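Local coordinates for iron dependent repressor (Sulfolobus solfataricus, PDB 2X4H), which probably acts as a metal-dependent transcriptional repressor of the DtxR/MntR family, a dimerising DNA-binding protein whose activity would depend on transition-metal ions, at residues C[16-21]-C[49-54]; C[23-28]-C[38-43]; C[33-38]-C[43-48]; C[120-123]-C[127-130]. One frame throughout, in Å; residues are numbered along the deposited sequence.

Contact 1. Residues C[16-21]-C[49-54]; sequences FSYLLT and FEEVSH. With ZN (zinc ion), chain L; ZN (zinc ion), chain K.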
loop_
_atom_site.group_PDB
_atom_site.type_symbol
_atom_site.label_atom_id
_atom_site.label_comp_id
_atom_site.label_asym_id
_atom_site.label_seq_id
_atom_site.Cartn_x
_atom_site.Cartn_y
_atom_site.Cartn_z
ATOM N N PHE C 16 0.173 -9.652 8.864
ATOM C CA PHE C 16 -0.359 -10.769 9.597
ATOM C C PHE C 16 -0.789 -10.390 11.020
ATOM O O PHE C 16 -1.896 -10.720 11.433
ATOM C CB PHE C 16 0.688 -11.878 9.645
ATOM C CG PHE C 16 0.200 -13.153 10.225
ATOM C CD1 PHE C 16 -0.843 -13.842 9.634
ATOM C CD2 PHE C 16 0.836 -13.714 11.326
ATOM C CE1 PHE C 16 -1.266 -15.052 10.144
ATOM C CE2 PHE C 16 0.411 -14.924 11.840
ATOM C CZ PHE C 16 -0.648 -15.586 11.253
ATOM N N SER C 17 0.094 -9.728 11.765
ATOM C CA SER C 17 -0.227 -9.233 13.117
ATOM C C SER C 17 -1.446 -8.311 13.156
ATOM O O SER C 17 -2.284 -8.415 14.051
ATOM C CB SER C 17 0.975 -8.502 13.717
ATOM O OG SER C 17 1.934 -9.440 14.140
ATOM N N TYR C 18 -1.526 -7.395 12.189
ATOM C CA TYR C 18 -2.687 -6.517 12.074
ATOM C C TYR C 18 -3.940 -7.346 11.945
ATOM O O TYR C 18 -4.897 -7.129 12.669
ATOM C CB TYR C 18 -2.586 -5.607 10.845
ATOM C CG TYR C 18 -1.926 -4.279 11.073
ATOM C CD1 TYR C 18 -0.551 -4.184 11.292
ATOM C CD2 TYR C 18 -2.665 -3.097 11.011
ATOM C CE1 TYR C 18 0.070 -2.950 11.491
ATOM C CE2 TYR C 18 -2.055 -1.862 11.197
ATOM C CZ TYR C 18 -0.692 -1.791 11.432
ATOM O OH TYR C 18 -0.104 -0.560 11.615
ATOM N N LEU C 19 -3.926 -8.297 11.015
ATOM C CA LEU C 19 -5.117 -9.081 10.707
ATOM C C LEU C 19 -5.549 -9.971 11.849
ATOM O O LEU C 19 -6.744 -10.207 12.018
ATOM C CB LEU C 19 -4.936 -9.943 9.459
ATOM C CG LEU C 19 -4.655 -9.234 8.134
ATOM C CD1 LEU C 19 -4.698 -10.249 7.010
ATOM C CD2 LEU C 19 -5.626 -8.075 7.866
ATOM N N LEU C 20 -4.597 -10.483 12.622
ATOM C CA LEU C 20 -4.947 -11.301 13.787
ATOM C C LEU C 20 -5.544 -10.413 14.872
ATOM O O LEU C 20 -6.411 -10.853 15.618
ATOM C CB LEU C 20 -3.733 -12.061 14.332
ATOM C CG LEU C 20 -3.290 -13.272 13.508
ATOM C CD1 LEU C 20 -1.831 -13.636 13.780
ATOM C CD2 LEU C 20 -4.217 -14.460 13.778
ATOM N N THR C 21 -5.084 -9.165 14.959
ATOM C CA THR C 21 -5.636 -8.234 15.940
ATOM C C THR C 21 -7.039 -7.773 15.552
ATOM O O THR C 21 -7.908 -7.670 16.399
ATOM C CB THR C 21 -4.771 -7.003 16.104
ATOM O OG1 THR C 21 -3.450 -7.393 16.489
ATOM C CG2 THR C 21 -5.356 -6.116 17.165
ATOM N N PHE C 49 -3.837 3.788 10.698
ATOM C CA PHE C 49 -4.712 4.316 9.639
ATOM C C PHE C 49 -4.083 4.140 8.260
ATOM O O PHE C 49 -4.747 3.722 7.314
ATOM C CB PHE C 49 -5.022 5.807 9.859
ATOM C CG PHE C 49 -6.133 6.333 8.979
ATOM C CD1 PHE C 49 -7.385 6.625 9.516
ATOM C CD2 PHE C 49 -5.929 6.525 7.609
ATOM C CE1 PHE C 49 -8.407 7.104 8.716
ATOM C CE2 PHE C 49 -6.947 7.006 6.798
ATOM C CZ PHE C 49 -8.196 7.305 7.356
ATOM N N GLU C 50 -2.806 4.474 8.146
ATOM C CA GLU C 50 -2.099 4.354 6.877
ATOM C C GLU C 50 -2.059 2.892 6.456
ATOM O O GLU C 50 -2.413 2.565 5.325
ATOM C CB GLU C 50 -0.681 4.935 7.001
ATOM C CG GLU C 50 0.223 4.788 5.784
ATOM C CD GLU C 50 -0.196 5.583 4.556
ATOM O OE1 GLU C 50 0.154 5.125 3.457
ATOM O OE2 GLU C 50 -0.838 6.638 4.669
ATOM N N GLU C 51 -1.660 2.009 7.369
ATOM C CA GLU C 51 -1.523 0.590 7.013
ATOM C C GLU C 51 -2.884 0.014 6.680
ATOM O O GLU C 51 -3.040 -0.669 5.669
ATOM C CB GLU C 51 -0.810 -0.221 8.102
ATOM C CG GLU C 51 -0.556 -1.728 7.752
ATOM C CD GLU C 51 0.310 -1.918 6.519
ATOM O OE1 GLU C 51 0.857 -0.937 6.013
ATOM O OE2 GLU C 51 0.469 -3.042 6.020
ATOM N N VAL C 52 -3.892 0.332 7.483
ATOM C CA VAL C 52 -5.242 -0.137 7.171
ATOM C C VAL C 52 -5.686 0.221 5.742
ATOM O O VAL C 52 -6.313 -0.596 5.083
ATOM C CB VAL C 52 -6.268 0.275 8.236
ATOM C CG1 VAL C 52 -7.692 0.059 7.731
ATOM C CG2 VAL C 52 -6.051 -0.551 9.512
ATOM N N SER C 53 -5.313 1.383 5.218
ATOM C CA SER C 53 -5.765 1.749 3.864
ATOM C C SER C 53 -5.059 0.932 2.792
ATOM O O SER C 53 -5.662 0.570 1.788
ATOM C CB SER C 53 -5.675 3.280 3.593
ATOM O OG SER C 53 -4.348 3.733 3.622
ATOM N N HIS C 54 -3.804 0.578 3.035
ATOM C CA HIS C 54 -3.123 -0.418 2.201
ATOM C C HIS C 54 -3.711 -1.827 2.258
ATOM O O HIS C 54 -3.760 -2.518 1.237
ATOM C CB HIS C 54 -1.630 -0.448 2.517
ATOM C CG HIS C 54 -0.912 0.779 2.044
ATOM N ND1 HIS C 54 -0.934 1.176 0.727
ATOM C CD2 HIS C 54 -0.165 1.693 2.702
ATOM C CE1 HIS C 54 -0.227 2.284 0.588
ATOM N NE2 HIS C 54 0.245 2.624 1.773
HETATM ZN ZN ZN L . 1.257 4.200 2.369
HETATM ZN ZN ZN K . 1.137 -3.620 4.501
#

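Contact 2. Residues C[23-28]-C[38-43]; sequences KRYNDS and AKDLKI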
loop_
_atom_site.group_PDB
_atom_site.type_symbol
_atom_site.label_atom_id
_atom_site.label_comp_id
_atom_site.label_asym_id
_atom_site.label_seq_id
_atom_site.Cartn_x
_atom_site.Cartn_y
_atom_site.Cartn_z
ATOM N N LYS C 23 -9.073 -9.556 13.635
ATOM C CA LYS C 23 -9.934 -10.761 13.760
ATOM C C LYS C 23 -10.453 -11.012 15.185
ATOM O O LYS C 23 -11.582 -11.462 15.363
ATOM C CB LYS C 23 -9.211 -12.014 13.221
ATOM C CG LYS C 23 -10.102 -13.264 13.062
ATOM C CD LYS C 23 -9.302 -14.445 12.541
ATOM C CE LYS C 23 -10.152 -15.711 12.404
ATOM N NZ LYS C 23 -10.604 -16.201 13.720
ATOM N N ARG C 24 -9.634 -10.717 16.189
ATOM C CA ARG C 24 -10.028 -10.899 17.591
ATOM C C ARG C 24 -11.288 -10.070 17.907
ATOM O O ARG C 24 -12.263 -10.598 18.411
ATOM C CB ARG C 24 -8.855 -10.523 18.518
ATOM C CG ARG C 24 -9.030 -10.881 19.990
ATOM C CD ARG C 24 -8.042 -10.138 20.909
ATOM N NE ARG C 24 -6.621 -10.353 20.583
ATOM C CZ ARG C 24 -5.756 -9.416 20.158
ATOM N NH1 ARG C 24 -6.123 -8.144 19.977
ATOM N NH2 ARG C 24 -4.491 -9.748 19.910
ATOM N N TYR C 25 -11.268 -8.776 17.587
ATOM C CA TYR C 25 -12.456 -7.929 17.726
ATOM C C TYR C 25 -13.620 -8.491 16.903
ATOM O O TYR C 25 -14.705 -8.758 17.459
ATOM C CB TYR C 25 -12.148 -6.461 17.344
ATOM C CG TYR C 25 -11.183 -5.814 18.311
ATOM C CD1 TYR C 25 -9.851 -5.622 17.975
ATOM C CD2 TYR C 25 -11.590 -5.455 19.592
ATOM C CE1 TYR C 25 -8.965 -5.067 18.872
ATOM C CE2 TYR C 25 -10.700 -4.901 20.494
ATOM C CZ TYR C 25 -9.395 -4.713 20.125
ATOM O OH TYR C 25 -8.518 -4.175 21.022
ATOM N N ASN C 26 -13.386 -8.714 15.609
ATOM C CA ASN C 26 -14.425 -9.207 14.699
ATOM C C ASN C 26 -15.032 -10.548 15.171
ATOM O O ASN C 26 -16.236 -10.715 15.124
ATOM C CB ASN C 26 -13.901 -9.412 13.276
ATOM C CG ASN C 26 -13.415 -8.135 12.593
ATOM O OD1 ASN C 26 -12.850 -8.225 11.496
ATOM N ND2 ASN C 26 -13.601 -6.960 13.217
ATOM N N ASP C 27 -14.198 -11.486 15.620
ATOM C CA ASP C 27 -14.677 -12.774 16.182
ATOM C C ASP C 27 -15.660 -12.541 17.325
ATOM O O ASP C 27 -16.566 -13.337 17.545
ATOM C CB ASP C 27 -13.519 -13.644 16.715
ATOM C CG ASP C 27 -12.749 -14.360 15.613
ATOM O OD1 ASP C 27 -13.237 -14.428 14.469
ATOM O OD2 ASP C 27 -11.639 -14.854 15.897
ATOM N N SER C 28 -15.455 -11.439 18.040
ATOM C CA SER C 28 -16.259 -11.055 19.198
ATOM C C SER C 28 -17.529 -10.252 18.824
ATOM O O SER C 28 -18.273 -9.851 19.708
ATOM C CB SER C 28 -15.380 -10.219 20.151
ATOM O OG SER C 28 -15.373 -10.755 21.455
ATOM N N ALA C 38 -4.122 0.032 17.455
ATOM C CA ALA C 38 -2.884 0.750 17.722
ATOM C C ALA C 38 -2.339 0.417 19.103
ATOM O O ALA C 38 -1.149 0.124 19.264
ATOM C CB ALA C 38 -3.117 2.260 17.589
ATOM N N LYS C 39 -3.218 0.458 20.099
ATOM C CA LYS C 39 -2.822 0.145 21.472
ATOM C C LYS C 39 -2.436 -1.331 21.642
ATOM O O LYS C 39 -1.430 -1.653 22.312
ATOM C CB LYS C 39 -3.955 0.522 22.427
ATOM C CG LYS C 39 -3.578 0.544 23.915
ATOM C CD LYS C 39 -4.797 0.941 24.758
ATOM C CE LYS C 39 -4.513 0.928 26.252
ATOM N NZ LYS C 39 -5.611 1.643 26.988
ATOM N N ASP C 40 -3.204 -2.228 21.027
ATOM C CA ASP C 40 -2.882 -3.664 21.102
ATOM C C ASP C 40 -1.486 -3.974 20.535
ATOM O O ASP C 40 -0.727 -4.716 21.143
ATOM C CB ASP C 40 -3.953 -4.503 20.392
ATOM C CG ASP C 40 -5.336 -4.375 21.044
ATOM O OD1 ASP C 40 -6.343 -4.763 20.413
ATOM O OD2 ASP C 40 -5.421 -3.876 22.187
ATOM N N LEU C 41 -1.142 -3.365 19.396
ATOM C CA LEU C 41 0.166 -3.579 18.753
ATOM C C LEU C 41 1.265 -2.635 19.255
ATOM O O LEU C 41 2.415 -2.751 18.836
ATOM C CB LEU C 41 0.028 -3.448 17.230
ATOM C CG LEU C 41 -0.859 -4.504 16.573
ATOM C CD1 LEU C 41 -1.108 -4.151 15.123
ATOM C CD2 LEU C 41 -0.240 -5.932 16.732
ATOM N N LYS C 42 0.918 -1.718 20.157
ATOM C CA LYS C 42 1.880 -0.755 20.719
ATOM C C LYS C 42 2.502 0.123 19.638
ATOM O O LYS C 42 3.726 0.274 19.588
ATOM C CB LYS C 42 2.990 -1.467 21.517
ATOM C CG LYS C 42 2.483 -2.424 22.590
ATOM C CD LYS C 42 3.561 -2.782 23.632
ATOM C CE LYS C 42 4.674 -3.689 23.079
ATOM N NZ LYS C 42 5.665 -2.941 22.241
ATOM N N ILE C 43 1.658 0.677 18.765
ATOM C CA ILE C 43 2.109 1.580 17.688
ATOM C C ILE C 43 1.169 2.786 17.513
ATOM O O ILE C 43 0.143 2.886 18.198
ATOM C CB ILE C 43 2.290 0.828 16.323
ATOM C CG1 ILE C 43 0.943 0.287 15.813
ATOM C CG2 ILE C 43 3.334 -0.263 16.437
ATOM C CD1 ILE C 43 1.063 -0.636 14.595
#

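Contact 3. Residues C[33-38]-C[43-48]; sequences KINRIA and IAPSSV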
loop_
_atom_site.group_PDB
_atom_site.type_symbol
_atom_site.label_atom_id
_atom_site.label_comp_id
_atom_site.label_asym_id
_atom_site.label_seq_id
_atom_site.Cartn_x
_atom_site.Cartn_y
_atom_site.Cartn_z
ATOM N N LYS C 33 -11.541 -0.876 15.933
ATOM C CA LYS C 33 -11.299 0.582 15.803
ATOM C C LYS C 33 -9.796 0.876 15.675
ATOM O O LYS C 33 -8.967 0.191 16.284
ATOM C CB LYS C 33 -11.887 1.374 16.971
ATOM C CG LYS C 33 -13.357 1.066 17.249
ATOM C CD LYS C 33 -14.019 2.161 18.071
ATOM C CE LYS C 33 -15.190 1.608 18.861
ATOM N NZ LYS C 33 -15.908 0.544 18.086
ATOM N N ILE C 34 -9.477 1.916 14.901
ATOM C CA ILE C 34 -8.100 2.282 14.612
ATOM C C ILE C 34 -7.263 2.373 15.868
ATOM O O ILE C 34 -6.159 1.811 15.921
ATOM C CB ILE C 34 -8.020 3.581 13.806
ATOM C CG1 ILE C 34 -8.641 3.351 12.427
ATOM C CG2 ILE C 34 -6.553 4.068 13.655
ATOM C CD1 ILE C 34 -7.999 2.208 11.656
ATOM N N ASN C 35 -7.799 2.998 16.903
ATOM C CA ASN C 35 -7.008 3.219 18.130
ATOM C C ASN C 35 -6.887 2.005 19.065
ATOM O O ASN C 35 -5.940 1.911 19.853
ATOM C CB ASN C 35 -7.540 4.445 18.844
ATOM C CG ASN C 35 -7.470 5.668 17.957
ATOM O OD1 ASN C 35 -6.398 6.216 17.732
ATOM N ND2 ASN C 35 -8.604 6.066 17.404
ATOM N N ARG C 36 -7.811 1.057 18.956
ATOM C CA ARG C 36 -7.686 -0.194 19.715
ATOM C C ARG C 36 -6.604 -1.078 19.100
ATOM O O ARG C 36 -5.781 -1.646 19.818
ATOM C CB ARG C 36 -9.026 -0.942 19.795
ATOM C CG ARG C 36 -10.127 -0.211 20.581
ATOM C CD ARG C 36 -9.806 -0.038 22.075
ATOM N NE ARG C 36 -9.874 -1.278 22.853
ATOM C CZ ARG C 36 -8.854 -1.878 23.475
ATOM N NH1 ARG C 36 -7.621 -1.394 23.416
ATOM N NH2 ARG C 36 -9.082 -3.000 24.170
ATOM N N ILE C 37 -6.604 -1.163 17.770
ATOM C CA ILE C 37 -5.559 -1.862 17.023
ATOM C C ILE C 37 -4.189 -1.294 17.376
ATOM O O ILE C 37 -3.229 -2.042 17.575
ATOM C CB ILE C 37 -5.743 -1.725 15.509
ATOM C CG1 ILE C 37 -7.082 -2.314 15.054
ATOM C CG2 ILE C 37 -4.578 -2.395 14.774
ATOM C CD1 ILE C 37 -7.411 -2.047 13.576
ATOM N N ALA C 38 -4.122 0.032 17.455
ATOM C CA ALA C 38 -2.884 0.750 17.722
ATOM C C ALA C 38 -2.339 0.417 19.103
ATOM O O ALA C 38 -1.149 0.124 19.264
ATOM C CB ALA C 38 -3.117 2.260 17.589
ATOM N N ILE C 43 1.658 0.677 18.765
ATOM C CA ILE C 43 2.109 1.580 17.688
ATOM C C ILE C 43 1.169 2.786 17.513
ATOM O O ILE C 43 0.143 2.886 18.198
ATOM C CB ILE C 43 2.290 0.828 16.323
ATOM C CG1 ILE C 43 0.943 0.287 15.813
ATOM C CG2 ILE C 43 3.334 -0.263 16.437
ATOM C CD1 ILE C 43 1.063 -0.636 14.595
ATOM N N ALA C 44 1.506 3.687 16.584
ATOM C CA ALA C 44 0.795 4.968 16.434
ATOM C C ALA C 44 -0.464 4.845 15.568
ATOM O O ALA C 44 -0.465 4.138 14.551
ATOM C CB ALA C 44 1.710 6.022 15.872
ATOM N N PRO C 45 -1.548 5.534 15.975
ATOM C CA PRO C 45 -2.793 5.507 15.238
ATOM C C PRO C 45 -2.672 5.867 13.774
ATOM O O PRO C 45 -3.282 5.198 12.932
ATOM C CB PRO C 45 -3.647 6.523 15.987
ATOM C CG PRO C 45 -3.219 6.341 17.415
ATOM C CD PRO C 45 -1.736 6.103 17.325
ATOM N N SER C 46 -1.889 6.911 13.488
ATOM C CA SER C 46 -1.629 7.357 12.125
ATOM C C SER C 46 -1.004 6.222 11.311
ATOM O O SER C 46 -1.402 5.986 10.174
ATOM C CB SER C 46 -0.688 8.578 12.126
ATOM O OG SER C 46 0.588 8.218 12.624
ATOM N N SER C 47 -0.041 5.512 11.897
ATOM C CA SER C 47 0.529 4.308 11.262
ATOM C C SER C 47 -0.536 3.237 11.020
ATOM O O SER C 47 -0.575 2.635 9.947
ATOM C CB SER C 47 1.661 3.725 12.101
ATOM O OG SER C 47 2.649 4.699 12.392
ATOM N N VAL C 48 -1.421 3.020 11.991
ATOM C CA VAL C 48 -2.494 2.059 11.797
ATOM C C VAL C 48 -3.458 2.512 10.707
ATOM O O VAL C 48 -3.837 1.713 9.868
ATOM C CB VAL C 48 -3.270 1.760 13.102
ATOM C CG1 VAL C 48 -4.472 0.846 12.830
ATOM C CG2 VAL C 48 -2.349 1.118 14.123
#

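Contact 4. Residues C[120-123]-C[127-130]; sequences KLYN and KPSY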
loop_
_atom_site.group_PDB
_atom_site.type_symbol
_atom_site.label_atom_id
_atom_site.label_comp_id
_atom_site.label_asym_id
_atom_site.label_seq_id
_atom_site.Cartn_x
_atom_site.Cartn_y
_atom_site.Cartn_z
ATOM N N LYS C 120 1.675 -27.877 -2.381
ATOM C CA LYS C 120 2.317 -29.101 -2.863
ATOM C C LYS C 120 3.205 -29.720 -1.802
ATOM O O LYS C 120 3.320 -30.945 -1.729
ATOM C CB LYS C 120 3.037 -28.871 -4.194
ATOM C CG LYS C 120 2.012 -28.876 -5.338
ATOM C CD LYS C 120 2.585 -28.806 -6.721
ATOM C CE LYS C 120 1.533 -29.261 -7.728
ATOM N NZ LYS C 120 1.707 -28.610 -9.040
ATOM N N LEU C 121 3.805 -28.881 -0.966
ATOM C CA LEU C 121 4.700 -29.337 0.083
ATOM C C LEU C 121 3.872 -30.010 1.167
ATOM O O LEU C 121 4.286 -31.011 1.738
ATOM C CB LEU C 121 5.559 -28.197 0.646
ATOM C CG LEU C 121 6.574 -28.524 1.753
ATOM C CD1 LEU C 121 7.564 -29.604 1.309
ATOM C CD2 LEU C 121 7.313 -27.302 2.245
ATOM N N TYR C 122 2.679 -29.474 1.404
ATOM C CA TYR C 122 1.721 -30.067 2.328
ATOM C C TYR C 122 1.367 -31.473 1.892
ATOM O O TYR C 122 1.478 -32.428 2.685
ATOM C CB TYR C 122 0.493 -29.162 2.383
ATOM C CG TYR C 122 -0.686 -29.616 3.205
ATOM C CD1 TYR C 122 -0.718 -29.404 4.579
ATOM C CD2 TYR C 122 -1.803 -30.144 2.604
ATOM C CE1 TYR C 122 -1.809 -29.758 5.344
ATOM C CE2 TYR C 122 -2.920 -30.503 3.363
ATOM C CZ TYR C 122 -2.917 -30.317 4.747
ATOM O OH TYR C 122 -4.025 -30.677 5.533
ATOM N N ASN C 123 1.011 -31.630 0.622
ATOM C CA ASN C 123 0.743 -32.978 0.100
ATOM C C ASN C 123 1.967 -33.905 0.198
ATOM O O ASN C 123 1.852 -35.042 0.610
ATOM C CB ASN C 123 0.215 -32.917 -1.340
ATOM C CG ASN C 123 -1.154 -32.245 -1.433
ATOM O OD1 ASN C 123 -1.804 -31.961 -0.424
ATOM N ND2 ASN C 123 -1.582 -31.963 -2.651
ATOM N N LYS C 127 0.051 -34.363 4.180
ATOM C CA LYS C 127 -1.052 -33.537 4.727
ATOM C C LYS C 127 -1.084 -33.436 6.251
ATOM O O LYS C 127 -2.112 -33.671 6.862
ATOM C CB LYS C 127 -2.400 -34.056 4.231
ATOM C CG LYS C 127 -2.452 -34.204 2.735
ATOM C CD LYS C 127 -3.823 -34.545 2.207
ATOM C CE LYS C 127 -3.753 -34.574 0.680
ATOM N NZ LYS C 127 -5.027 -35.012 0.065
ATOM N N PRO C 128 0.029 -33.035 6.873
ATOM C CA PRO C 128 0.085 -33.035 8.334
ATOM C C PRO C 128 -0.957 -32.123 8.983
ATOM O O PRO C 128 -1.214 -31.001 8.479
ATOM C CB PRO C 128 1.459 -32.468 8.620
ATOM C CG PRO C 128 1.800 -31.609 7.382
ATOM C CD PRO C 128 1.193 -32.362 6.257
ATOM N N SER C 129 -1.509 -32.573 10.106
ATOM C CA SER C 129 -2.525 -31.794 10.848
ATOM C C SER C 129 -1.985 -30.759 11.838
ATOM O O SER C 129 -2.669 -29.814 12.176
ATOM C CB SER C 129 -3.417 -32.744 11.620
ATOM O OG SER C 129 -4.124 -33.546 10.717
ATOM N N TYR C 130 -0.789 -30.998 12.359
ATOM C CA TYR C 130 -0.233 -30.169 13.415
ATOM C C TYR C 130 1.256 -29.984 13.203
ATOM O O TYR C 130 1.941 -30.907 12.736
ATOM C CB TYR C 130 -0.418 -30.854 14.765
ATOM C CG TYR C 130 -1.833 -30.926 15.272
ATOM C CD1 TYR C 130 -2.346 -29.940 16.077
ATOM C CD2 TYR C 130 -2.636 -32.016 14.980
ATOM C CE1 TYR C 130 -3.626 -30.007 16.553
ATOM C CE2 TYR C 130 -3.903 -32.092 15.442
ATOM C CZ TYR C 130 -4.400 -31.095 16.237
ATOM O OH TYR C 130 -5.688 -31.198 16.694
#

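Contact 1. Residues C[16-21]-C[49-54]
Between 16-21 and 49-54 the nearest CA atoms are those of Tyr18 and Val52, 8.4 Å apart. The two helices belong to the winged-helix DNA-binding domain expected of the DtxR/MntR family, and Tyr18 is directed toward helix 45-57. Glu51 CG packs over one face of the Tyr18 ring in a CH-pi contact, displaced toward the rim, 3.8 Å from the ring centroid and 17° off the normal. Tyr18 OH reaches Glu51 CB at 3.6 Å. At the edge of the ring, near its plane, Val52 CG2 comes loosely to Tyr18 CD2, 4.5 Å. A tyrosine suits this buried place because its flat, long side chain fills the gap and gives the methylenes an apolar surface.

With CG anti to the backbone N (chi1 -177°) and the chain then bent, the Glu51 carboxylate turns away from the tyrosine toward a zinc ion, which Glu15 and, from the second subunit, Glu50 and His54 also bind. Ligands from both helices and both subunits thus join the two copies. Glu50 OE1 and His54 NE2 bind a second zinc, with Glu15 and Glu51 of the second subunit, while Glu51 OE2 binds the first at 1.8 Å.

Contact 2. Residues C[23-28]-C[38-43]
Asp40 OD1 receives two groups from helix 13-27, the hydroxyl of Tyr25 and the guanidinium of Arg24. Tyr25 OH donates a hydrogen bond to Asp40 OD1, modelled at 2.3 Å, a length too short to be taken literally; the ring and carboxylate are almost coplanar, 8° apart, and OD1 lies at the ring's edge. Arg24 forms a looser salt bridge, NH1 to Asp40 OD1 at 3.4 Å, with its guanidinium turned 77° from the carboxylate. A chi1 of -170° sends the arginine chain out toward Asp40. The other oxygen, OD2, has a long, weak ion pair with Arg36. Such donors would probably keep the aspartate ionised.

Together these groups tie the first helix of the winged-helix domain to helix 34-41, the first helix of its helix-turn-helix. That helix closes in a Schellman motif: Lys42 takes a positive phi, Ile43 N donates to Ala38 O at 2.9 Å, and Lys42 N bonds weakly to Lys39 O.

Other polar ends in 23-28 are paired as well. Lys23 NZ grips Asp27 OD2 at 2.8 Å, on the syn lone pair. Asn26 ND2 donates to Val68 O of wing strand 67-70 and to Glu30 O, and OD1 accepts from Ile70 N.

Contact 3. Residues C[33-38]-C[43-48]
Val48 pushes its branched end into the side of helix 34-41, with each methyl group meeting a different part of it. CG1, carried away from the valine's own backbone N by a chi1 of 175°, reaches Ile37 CG2 at 3.8 Å and Ile34 CG2 at 3.9 Å; CG2 rests on Ala38, 3.7 Å from its CB. The valine crosses Ile37 at a slant, whereas it and Ile34 run past each other in opposite directions. A beta-branched residue suits the place because it offers two methyls close to the backbone, and the single methyl of Ala38 lets the second helix come near.

Pro45 adds to the same surface at the start of helix 45-57. Its CG lies 4.1 Å from Ala38 CB, and Ile34 CG2 touches the proline O at 3.5 Å. Asn35 crosses the pyrrolidine ring at about a right angle and lays OD1 3.2 Å from Pro45 CG, without a hydrogen bond. Proline is well placed in the first turn of a helix, where its missing N-H costs no helical bond.

Tyr18 of helix 13-27 packs on Val48, and Ile22 on Ile37. A short helix and a longer one joined by a tight turn form the helix-turn-helix motif; helix 45-57 is in the position of the recognition helix, which in this family probably enters the DNA major groove.

Contact 4. Residues C[120-123]-C[127-130]
Just after helix 115-124 the chain folds back on itself, so that the CA atoms of Asn123 and Lys127 are 5.0 Å apart and Lys127 N donates to Tyr122 O at 2.8 Å. Lys127 has positive phi and psi, a left-handed conformation that helps to lead the chain across the end of the helix.

The turn lays the backbone of Lys127 on the Tyr122 ring. Its CA stands over the centre of one face in a CH-pi contact, 3.7 Å from the centroid and 11° off the normal. The first torsion of Tyr122, chi1 176°, takes the ring away from its own backbone N and brings one ring face against the returning chain. Lys127 CB continues along the ring, 3.7 Å from Tyr122 CE2, and the extended aliphatic chain then passes Asn123, where Asn123 OD1 lies 3.4 Å from Lys127 CE. Lysine suits this exposed place: its methylenes pack while its ammonium can remain in solvent.

Pro128 completes the cover, its CD 3.9 Å from Tyr122 CD1, and its rigid ring adds apolar surface without a backbone N-H to satisfy. Tyr122 also makes a cation-pi contact with Lys83. Within the metal-binding and dimerisation domain, Tyr122 and Pro128 face helix 72-94 through Val87 and Ile90 respectively, the C-terminal segment packs on both through Ile137, and Leu121 touches Val87 and Leu91 of this helix and Ile95 of the third subunit.

Contacts 1, 2 and 3 cluster in the N-terminal DNA-binding domain, with centres 9 to 10 Å apart. They join helices 13-27, 34-41 and 45-57 pairwise: contact 1 links the first to the third, contact 2 the first to the second, contact 3 the second to the third. Contacts 2 and 3 are nested within the loop that contact 1 closes, and their segments alternate and share Ala38 and Ile43. Tyr18 of contact 1 touches Ile43 and Val48, linking contacts 1 and 3 through side-chain packing near the intersubunit zinc sites. Contact 4 follows in the C-terminal domain, across the chain's centre, its own centre 28 to 36 Å from the others, and does not touch them.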